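Arabinofuranosidase (PDB 2Y2W) hydrolyses terminal alpha-(1->5)-linked L-arabinofuranosyl bonds in branched and debranched arabinans, and also acts on arabinoxylan, in the breakdown of plant cell walls. Local coordinates at residues V56-F67 with C399-L410; L248-G257 with N277-A285. All coordinates share one frame; numbering follows the deposited sequence.

Interaction 1 of 2, residues V56-F67 with C399-L410; sequences VADVPPRLFGSF and CDRVRSASRAQL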
loop_
_atom_site.group_PDB
_atom_site.type_symbol
_atom_site.label_atom_id
_atom_site.label_comp_id
_atom_site.label_asym_id
_atom_site.label_seq_id
_atom_site.Cartn_x
_atom_site.Cartn_y
_atom_site.Cartn_z
ATOM N N VAL D 56 -40.047 17.494 -8.862
ATOM C CA VAL D 56 -38.691 16.984 -9.029
ATOM C C VAL D 56 -38.525 15.723 -8.171
ATOM O O VAL D 56 -38.197 14.651 -8.689
ATOM C CB VAL D 56 -37.621 18.048 -8.653
ATOM C CG1 VAL D 56 -36.217 17.517 -8.903
ATOM C CG2 VAL D 56 -37.845 19.342 -9.432
ATOM N N ALA D 57 -38.779 15.866 -6.869
ATOM C CA ALA D 57 -38.628 14.788 -5.890
ATOM C C ALA D 57 -39.127 15.226 -4.516
ATOM O O ALA D 57 -39.384 16.410 -4.289
ATOM C CB ALA D 57 -37.172 14.368 -5.788
ATOM N N ASP D 58 -39.268 14.262 -3.608
ATOM C CA ASP D 58 -39.448 14.560 -2.192
ATOM C C ASP D 58 -38.128 15.101 -1.653
ATOM O O ASP D 58 -37.065 14.547 -1.941
ATOM C CB ASP D 58 -39.870 13.307 -1.416
ATOM C CG ASP D 58 -38.815 12.207 -1.451
ATOM O OD1 ASP D 58 -38.356 11.848 -2.557
ATOM O OD2 ASP D 58 -38.447 11.702 -0.369
ATOM N N VAL D 59 -38.191 16.191 -0.893
ATOM C CA VAL D 59 -36.975 16.828 -0.391
ATOM C C VAL D 59 -36.289 15.974 0.683
ATOM O O VAL D 59 -36.886 15.684 1.724
ATOM C CB VAL D 59 -37.225 18.285 0.106
ATOM C CG1 VAL D 59 -38.410 18.351 1.062
ATOM C CG2 VAL D 59 -35.966 18.868 0.750
ATOM N N PRO D 60 -35.034 15.553 0.416
ATOM C CA PRO D 60 -34.266 14.795 1.402
ATOM C C PRO D 60 -33.817 15.684 2.562
ATOM O O PRO D 60 -33.360 16.802 2.332
ATOM C CB PRO D 60 -33.058 14.296 0.601
ATOM C CG PRO D 60 -32.899 15.278 -0.502
ATOM C CD PRO D 60 -34.271 15.786 -0.826
ATOM N N PRO D 61 -33.976 15.205 3.809
ATOM C CA PRO D 61 -33.499 15.945 4.978
ATOM C C PRO D 61 -31.979 16.133 5.029
ATOM O O PRO D 61 -31.503 17.044 5.706
ATOM C CB PRO D 61 -33.963 15.077 6.151
ATOM C CG PRO D 61 -35.144 14.356 5.629
ATOM C CD PRO D 61 -34.829 14.066 4.197
ATOM N N ARG D 62 -31.235 15.285 4.317
ATOM C CA ARG D 62 -29.769 15.345 4.304
ATOM C C ARG D 62 -29.219 16.486 3.453
ATOM O O ARG D 62 -28.026 16.797 3.517
ATOM C CB ARG D 62 -29.169 14.019 3.834
ATOM C CG ARG D 62 -29.172 12.921 4.878
ATOM C CD ARG D 62 -28.067 11.927 4.590
ATOM N NE ARG D 62 -28.153 10.746 5.443
ATOM C CZ ARG D 62 -28.453 9.525 5.013
ATOM N NH1 ARG D 62 -28.696 9.301 3.724
ATOM N NH2 ARG D 62 -28.503 8.523 5.875
ATOM N N LEU D 63 -30.092 17.102 2.660
ATOM C CA LEU D 63 -29.723 18.256 1.849
ATOM C C LEU D 63 -29.328 19.455 2.716
ATOM O O LEU D 63 -28.602 20.345 2.264
ATOM C CB LEU D 63 -30.870 18.634 0.907
ATOM C CG LEU D 63 -30.502 19.320 -0.411
ATOM C CD1 LEU D 63 -29.814 18.344 -1.351
ATOM C CD2 LEU D 63 -31.737 19.902 -1.072
ATOM N N PHE D 64 -29.803 19.466 3.959
ATOM C CA PHE D 64 -29.493 20.539 4.897
ATOM C C PHE D 64 -28.439 20.119 5.919
ATOM O O PHE D 64 -28.525 20.456 7.100
ATOM C CB PHE D 64 -30.770 21.048 5.572
ATOM C CG PHE D 64 -31.860 21.411 4.599
ATOM C CD1 PHE D 64 -31.726 22.517 3.763
ATOM C CD2 PHE D 64 -33.010 20.638 4.508
ATOM C CE1 PHE D 64 -32.722 22.850 2.857
ATOM C CE2 PHE D 64 -34.015 20.962 3.605
ATOM C CZ PHE D 64 -33.870 22.070 2.776
ATOM N N GLY D 65 -27.437 19.384 5.448
ATOM C CA GLY D 65 -26.327 18.970 6.291
ATOM C C GLY D 65 -25.193 19.975 6.297
ATOM O O GLY D 65 -25.130 20.860 5.441
ATOM N N SER D 66 -24.303 19.840 7.277
ATOM C CA SER D 66 -23.099 20.663 7.352
ATOM C C SER D 66 -21.857 19.793 7.531
ATOM O O SER D 66 -21.897 18.586 7.287
ATOM C CB SER D 66 -23.208 21.707 8.470
ATOM O OG SER D 66 -22.135 22.633 8.408
ATOM N N PHE D 67 -20.762 20.411 7.968
ATOM C CA PHE D 67 -19.446 19.800 7.922
ATOM C C PHE D 67 -18.544 20.435 8.975
ATOM O O PHE D 67 -18.312 21.641 8.962
ATOM C CB PHE D 67 -18.881 19.957 6.496
ATOM C CG PHE D 67 -17.455 19.479 6.311
ATOM C CD1 PHE D 67 -16.946 18.399 7.023
ATOM C CD2 PHE D 67 -16.639 20.096 5.367
ATOM C CE1 PHE D 67 -15.640 17.965 6.824
ATOM C CE2 PHE D 67 -15.333 19.666 5.162
ATOM C CZ PHE D 67 -14.836 18.599 5.892
ATOM N N CYS D 399 -32.811 17.951 -6.369
ATOM C CA CYS D 399 -32.755 17.051 -5.216
ATOM C C CYS D 399 -33.323 15.660 -5.519
ATOM O O CYS D 399 -33.561 14.867 -4.612
ATOM C CB CYS D 399 -33.414 17.683 -3.980
ATOM S SG CYS D 399 -35.219 17.682 -3.945
ATOM N N ASP D 400 -33.526 15.377 -6.801
ATOM C CA ASP D 400 -33.916 14.049 -7.258
ATOM C C ASP D 400 -32.691 13.158 -7.391
ATOM O O ASP D 400 -32.782 11.936 -7.252
ATOM C CB ASP D 400 -34.667 14.127 -8.597
ATOM C CG ASP D 400 -33.847 14.790 -9.705
ATOM O OD1 ASP D 400 -33.221 15.844 -9.455
ATOM O OD2 ASP D 400 -33.841 14.259 -10.836
ATOM N N ARG D 401 -31.549 13.780 -7.667
ATOM C CA ARG D 401 -30.293 13.062 -7.816
ATOM C C ARG D 401 -29.303 13.459 -6.726
ATOM O O ARG D 401 -28.437 12.668 -6.350
ATOM C CB ARG D 401 -29.699 13.297 -9.206
ATOM C CG ARG D 401 -28.688 12.247 -9.640
ATOM C CD ARG D 401 -29.341 10.882 -9.835
ATOM N NE ARG D 401 -28.352 9.827 -10.042
ATOM C CZ ARG D 401 -27.806 9.524 -11.218
ATOM N NH1 ARG D 401 -28.143 10.198 -12.315
ATOM N NH2 ARG D 401 -26.916 8.544 -11.300
ATOM N N VAL D 402 -29.436 14.686 -6.228
ATOM C CA VAL D 402 -28.648 15.147 -5.090
ATOM C C VAL D 402 -29.455 14.917 -3.813
ATOM O O VAL D 402 -30.291 15.738 -3.428
ATOM C CB VAL D 402 -28.235 16.636 -5.228
ATOM C CG1 VAL D 402 -27.409 17.084 -4.025
ATOM C CG2 VAL D 402 -27.455 16.857 -6.518
ATOM N N ARG D 403 -29.204 13.784 -3.167
ATOM C CA ARG D 403 -29.948 13.401 -1.972
ATOM C C ARG D 403 -29.226 13.791 -0.679
ATOM O O ARG D 403 -29.726 13.543 0.419
ATOM C CB ARG D 403 -30.265 11.901 -1.998
ATOM C CG ARG D 403 -31.054 11.430 -3.228
ATOM C CD ARG D 403 -32.449 12.045 -3.323
ATOM N NE ARG D 403 -33.265 11.783 -2.137
ATOM C CZ ARG D 403 -34.524 12.183 -1.982
ATOM N NH1 ARG D 403 -35.136 12.866 -2.940
ATOM N NH2 ARG D 403 -35.175 11.894 -0.864
ATOM N N SER D 404 -28.053 14.403 -0.818
ATOM C CA SER D 404 -27.289 14.894 0.326
ATOM C C SER D 404 -26.428 16.090 -0.050
ATOM O O SER D 404 -25.875 16.145 -1.147
ATOM C CB SER D 404 -26.407 13.790 0.909
ATOM O OG SER D 404 -25.771 14.234 2.094
ATOM N N ALA D 405 -26.323 17.040 0.873
ATOM C CA ALA D 405 -25.452 18.198 0.714
ATOM C C ALA D 405 -24.924 18.662 2.071
ATOM O O ALA D 405 -25.674 18.740 3.045
ATOM C CB ALA D 405 -26.181 19.331 -0.000
ATOM N N SER D 406 -23.630 18.958 2.127
ATOM C CA SER D 406 -23.008 19.439 3.354
ATOM C C SER D 406 -22.337 20.781 3.120
ATOM O O SER D 406 -21.358 20.869 2.376
ATOM C CB SER D 406 -21.986 18.429 3.888
ATOM O OG SER D 406 -22.511 17.115 3.900
ATOM N N ARG D 407 -22.872 21.823 3.751
ATOM C CA ARG D 407 -22.297 23.156 3.639
ATOM C C ARG D 407 -21.043 23.257 4.502
ATOM O O ARG D 407 -21.050 22.873 5.674
ATOM C CB ARG D 407 -23.307 24.232 4.037
ATOM C CG ARG D 407 -22.940 25.614 3.513
ATOM C CD ARG D 407 -23.394 26.717 4.449
ATOM N NE ARG D 407 -22.702 27.974 4.166
ATOM C CZ ARG D 407 -21.515 28.313 4.666
ATOM N NH1 ARG D 407 -20.863 27.493 5.481
ATOM N NH2 ARG D 407 -20.972 29.479 4.344
ATOM N N ALA D 408 -19.970 23.769 3.907
ATOM C CA ALA D 408 -18.689 23.903 4.590
ATOM C C ALA D 408 -18.405 25.363 4.944
ATOM O O ALA D 408 -18.414 26.220 4.062
ATOM C CB ALA D 408 -17.571 23.339 3.720
ATOM N N GLN D 409 -18.176 25.667 6.224
ATOM C CA GLN D 409 -18.277 24.715 7.333
ATOM C C GLN D 409 -19.231 25.252 8.407
ATOM O O GLN D 409 -19.857 26.294 8.213
ATOM C CB GLN D 409 -16.889 24.401 7.911
ATOM C CG GLN D 409 -16.094 23.392 7.079
ATOM C CD GLN D 409 -14.706 23.113 7.621
ATOM O OE1 GLN D 409 -14.465 23.184 8.825
ATOM N NE2 GLN D 409 -13.785 22.777 6.726
ATOM N N LEU D 410 -19.345 24.549 9.532
ATOM C CA LEU D 410 -20.380 24.867 10.523
ATOM C C LEU D 410 -20.093 26.094 11.398
ATOM O O LEU D 410 -20.965 26.947 11.571
ATOM C CB LEU D 410 -20.700 23.644 11.393
ATOM C CG LEU D 410 -21.939 23.735 12.292
ATOM C CD1 LEU D 410 -23.221 23.950 11.482
ATOM C CD2 LEU D 410 -22.058 22.500 13.170
HETATM O O HOH W 1 -37.040 15.160 -11.432
HETATM O O HOH W 2 -23.730 16.734 6.091
#

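Interaction 2 of 2, residues L248-G257 with N277-A285; sequences LELVACGSSG and NLDFVSCHA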
loop_
_atom_site.group_PDB
_atom_site.type_symbol
_atom_site.label_atom_id
_atom_site.label_comp_id
_atom_site.label_asym_id
_atom_site.label_seq_id
_atom_site.Cartn_x
_atom_site.Cartn_y
_atom_site.Cartn_z
ATOM N N LEU D 248 -25.046 0.058 5.657
ATOM C CA LEU D 248 -24.177 1.214 5.466
ATOM C C LEU D 248 -24.453 1.918 4.146
ATOM O O LEU D 248 -24.846 1.287 3.164
ATOM C CB LEU D 248 -22.701 0.815 5.528
ATOM C CG LEU D 248 -22.063 0.404 6.858
ATOM C CD1 LEU D 248 -20.564 0.240 6.660
ATOM C CD2 LEU D 248 -22.353 1.389 7.994
ATOM N N GLU D 249 -24.244 3.231 4.138
ATOM C CA GLU D 249 -24.367 4.040 2.932
ATOM C C GLU D 249 -23.033 4.739 2.679
ATOM O O GLU D 249 -22.633 5.624 3.433
ATOM C CB GLU D 249 -25.522 5.038 3.070
ATOM C CG GLU D 249 -26.862 4.371 3.388
ATOM C CD GLU D 249 -28.003 5.356 3.587
ATOM O OE1 GLU D 249 -27.772 6.443 4.163
ATOM O OE2 GLU D 249 -29.140 5.029 3.176
ATOM N N LEU D 250 -22.350 4.327 1.613
ATOM C CA LEU D 250 -20.943 4.677 1.410
ATOM C C LEU D 250 -20.697 5.688 0.293
ATOM O O LEU D 250 -21.251 5.572 -0.803
ATOM C CB LEU D 250 -20.118 3.409 1.176
ATOM C CG LEU D 250 -20.247 2.340 2.266
ATOM C CD1 LEU D 250 -19.634 1.026 1.814
ATOM C CD2 LEU D 250 -19.635 2.801 3.584
ATOM N N VAL D 251 -19.847 6.669 0.593
ATOM C CA VAL D 251 -19.554 7.777 -0.319
ATOM C C VAL D 251 -18.142 7.666 -0.891
ATOM O O VAL D 251 -17.165 7.587 -0.142
ATOM C CB VAL D 251 -19.698 9.157 0.384
ATOM C CG1 VAL D 251 -19.636 10.292 -0.632
ATOM C CG2 VAL D 251 -20.988 9.232 1.191
ATOM N N ALA D 252 -18.050 7.658 -2.219
ATOM C CA ALA D 252 -16.767 7.705 -2.914
ATOM C C ALA D 252 -16.407 9.142 -3.248
ATOM O O ALA D 252 -17.289 9.955 -3.536
ATOM C CB ALA D 252 -16.817 6.876 -4.179
ATOM N N CYS D 253 -15.111 9.449 -3.201
ATOM C CA CYS D 253 -14.604 10.763 -3.589
ATOM C C CYS D 253 -14.846 10.996 -5.073
ATOM O O CYS D 253 -14.535 10.140 -5.904
ATOM C CB CYS D 253 -13.103 10.885 -3.305
ATOM S SG CYS D 253 -12.604 10.718 -1.580
ATOM N N GLY D 254 -15.417 12.149 -5.395
ATOM C CA GLY D 254 -15.571 12.570 -6.778
ATOM C C GLY D 254 -14.515 13.610 -7.074
ATOM O O GLY D 254 -13.359 13.460 -6.673
ATOM N N SER D 255 -14.915 14.670 -7.766
ATOM C CA SER D 255 -14.013 15.780 -8.045
ATOM C C SER D 255 -14.050 16.827 -6.935
ATOM O O SER D 255 -15.092 17.058 -6.306
ATOM C CB SER D 255 -14.329 16.411 -9.402
ATOM O OG SER D 255 -13.982 15.533 -10.463
ATOM N N SER D 256 -12.899 17.451 -6.698
ATOM C CA SER D 256 -12.778 18.509 -5.701
ATOM C C SER D 256 -13.295 19.840 -6.239
ATOM O O SER D 256 -13.352 20.834 -5.510
ATOM C CB SER D 256 -11.326 18.645 -5.249
ATOM O OG SER D 256 -10.884 17.451 -4.628
ATOM N N GLY D 257 -13.674 19.840 -7.515
ATOM C CA GLY D 257 -14.179 21.027 -8.199
ATOM C C GLY D 257 -14.375 20.776 -9.682
ATOM O O GLY D 257 -13.848 19.804 -10.232
ATOM N N ASN D 277 -20.939 -1.665 -4.335
ATOM C CA ASN D 277 -20.919 -1.369 -2.901
ATOM C C ASN D 277 -20.941 0.121 -2.568
ATOM O O ASN D 277 -20.749 0.515 -1.413
ATOM C CB ASN D 277 -19.725 -2.055 -2.236
ATOM C CG ASN D 277 -19.724 -3.553 -2.455
ATOM O OD1 ASN D 277 -18.830 -4.093 -3.102
ATOM N ND2 ASN D 277 -20.736 -4.232 -1.928
ATOM N N LEU D 278 -21.183 0.943 -3.585
ATOM C CA LEU D 278 -21.283 2.384 -3.399
ATOM C C LEU D 278 -22.728 2.852 -3.456
ATOM O O LEU D 278 -23.575 2.228 -4.101
ATOM C CB LEU D 278 -20.442 3.136 -4.437
ATOM C CG LEU D 278 -18.918 3.096 -4.284
ATOM C CD1 LEU D 278 -18.269 3.766 -5.477
ATOM C CD2 LEU D 278 -18.460 3.747 -2.978
ATOM N N ASP D 279 -22.992 3.960 -2.775
ATOM C CA ASP D 279 -24.328 4.522 -2.700
ATOM C C ASP D 279 -24.325 5.988 -3.128
ATOM O O ASP D 279 -25.320 6.495 -3.647
ATOM C CB ASP D 279 -24.864 4.374 -1.276
ATOM C CG ASP D 279 -24.910 2.924 -0.820
ATOM O OD1 ASP D 279 -25.865 2.212 -1.203
ATOM O OD2 ASP D 279 -23.990 2.499 -0.081
ATOM N N PHE D 280 -23.194 6.653 -2.913
ATOM C CA PHE D 280 -23.044 8.065 -3.234
ATOM C C PHE D 280 -21.746 8.345 -3.974
ATOM O O PHE D 280 -20.793 7.567 -3.904
ATOM C CB PHE D 280 -23.062 8.911 -1.961
ATOM C CG PHE D 280 -24.416 9.044 -1.329
ATOM C CD1 PHE D 280 -25.266 10.083 -1.693
ATOM C CD2 PHE D 280 -24.831 8.148 -0.350
ATOM C CE1 PHE D 280 -26.517 10.224 -1.099
ATOM C CE2 PHE D 280 -26.082 8.276 0.251
ATOM C CZ PHE D 280 -26.928 9.317 -0.124
ATOM N N VAL D 281 -21.736 9.464 -4.690
ATOM C CA VAL D 281 -20.516 10.051 -5.229
ATOM C C VAL D 281 -20.479 11.509 -4.765
ATOM O O VAL D 281 -21.495 12.204 -4.808
ATOM C CB VAL D 281 -20.426 9.904 -6.777
ATOM C CG1 VAL D 281 -21.640 10.522 -7.480
ATOM C CG2 VAL D 281 -19.116 10.479 -7.312
ATOM N N SER D 282 -19.317 11.956 -4.298
ATOM C CA SER D 282 -19.190 13.278 -3.688
ATOM C C SER D 282 -18.899 14.368 -4.711
ATOM O O SER D 282 -18.141 14.156 -5.655
ATOM C CB SER D 282 -18.104 13.277 -2.608
ATOM O OG SER D 282 -16.812 13.372 -3.183
ATOM N N CYS D 283 -19.508 15.531 -4.504
ATOM C CA CYS D 283 -19.243 16.710 -5.317
ATOM C C CYS D 283 -18.811 17.861 -4.424
ATOM O O CYS D 283 -19.403 18.095 -3.365
ATOM C CB CYS D 283 -20.482 17.114 -6.111
ATOM S SG CYS D 283 -21.065 15.874 -7.272
ATOM N N HIS D 284 -17.776 18.575 -4.860
ATOM C CA HIS D 284 -17.245 19.713 -4.119
ATOM C C HIS D 284 -17.295 20.976 -4.973
ATOM O O HIS D 284 -16.790 20.992 -6.097
ATOM C CB HIS D 284 -15.816 19.423 -3.648
ATOM C CG HIS D 284 -15.727 18.338 -2.616
ATOM N ND1 HIS D 284 -14.814 18.368 -1.585
ATOM C CD2 HIS D 284 -16.443 17.200 -2.450
ATOM C CE1 HIS D 284 -14.966 17.291 -0.835
ATOM N NE2 HIS D 284 -15.950 16.568 -1.337
ATOM N N ALA D 285 -17.912 22.029 -4.442
ATOM C CA ALA D 285 -18.101 23.268 -5.195
ATOM C C ALA D 285 -17.978 24.519 -4.328
ATOM O O ALA D 285 -18.885 24.844 -3.557
ATOM C CB ALA D 285 -19.445 23.246 -5.922
HETATM O O HOH W 3 -17.706 14.951 -8.192
#

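Interaction 1 of 2, residues V56-F67 with C399-L410
Arg403 folds back on itself to reach Asp58 across the contact, its chain bent at both chi2 and chi3. NH1 gives a hydrogen bond to the backbone O of Asp58 at 2.7 Å, and the same nitrogen also donates to Cys399 O within its own segment, so NH1 ties the Asp58 backbone to the start of 399-410. The Asp58 and Arg403 side chains cross at about a right angle, yet the carboxylate and guanidinium planes are only 32° apart; the salt bridge, Asp58 OD2 to Arg403 NH2 at 3.3 Å, is a weak one. Pro60 lies over one face of the guanidinium through CB, while the methyl of Ala57 sits at the edge in its plane. The CD of Pro60 also packs on Cys399 SG at 3.8 Å. Next along, Leu63 crosses Val402 at about a right angle, CD1 touching Val402 CG1 at 3.8 Å and leaning on Ala405 CB.

Beyond this point the chains become neighbouring parallel strands, 65-67 and 402-408, the first and eighth of the (beta/alpha)8 barrel, and their pairing closes it. Arg407 N bonds to Gly65 O at 3.0 Å. The hydroxyl of Ser66, held anti to its own nitrogen (chi1 -171°), donates to Arg407 O at 3.0 Å and lies against Leu410. Phe67 turns its ring edge to Ala408 CB, and its CD2 lies 3.8 Å from Gln409 CG, ring and amide planes 52° apart. Gln409, preceded by a cis peptide, is by similarity a substrate-binding residue, and its NE2 makes a weak hydrogen bond to Glu69; the Phe67 ring has Arg109 as a cation-pi partner and touches Glu340, the probable nucleophile.

Interaction 2 of 2, residues L248-G257 with N277-A285
Leu250 and Asp279 grip each other twice: Leu250 N donates to Asp279 OD2 at 3.0 Å, nearly straight at 167° and on the anti side of the carboxylate, while Asp279 N returns a bond to Leu250 O in the carbonyl plane. Phe280 N reaches that same oxygen at 3.1 Å, so two donors hold it. Replacing Asp279 by an alanine would probably cost Leu250 N its carboxylate partner, though the backbone bonds to Leu250 O could remain. Ala252 N donates to Phe280 O, and Ala252 O accepts from Ser282 N. Ser282 OG, brought between its own N and carbonyl carbon (chi1 80°), accepts from Gly254 N at 2.9 Å, and a water bridges Ser255 N to Ser282 O.

Round this polar line, Val251 CG2 packs on Phe280 CB at 3.8 Å, and on the face that carries Ala252 and Val281, Ala252 CB rests on both methyls of Leu278. Farther along, His284 CB lies 3.4 Å from Ser256 O; its ND1 bonds to Glu215, the probable acid/base. Parallel strands 249-252 and 280-287, joined through helix 265-274, form a beta-alpha-beta unit of the (beta/alpha)8 barrel, with the catalytic site at their C-terminal ends.

Overall arrangement
Both contacts belong to the eight-stranded parallel barrel, their centres about 13 Å apart. Interaction 1 joins the first strand to the last, across some 330 residues of chain, whereas interaction 2 pairs the fifth and sixth strands, which follow one another along the chain and fall between the two segments of interaction 1. They meet at the N-terminal end of the barrel: Arg62 NH2 forms a salt bridge with Glu249 OE1 at 2.8 Å, and the Phe280 ring packs against Arg403 and Ser404. At the opposite, C-terminal ends of the strands, Phe67 and His284 both approach Glu340, so the two contacts probably help shape one arabinofuranose site.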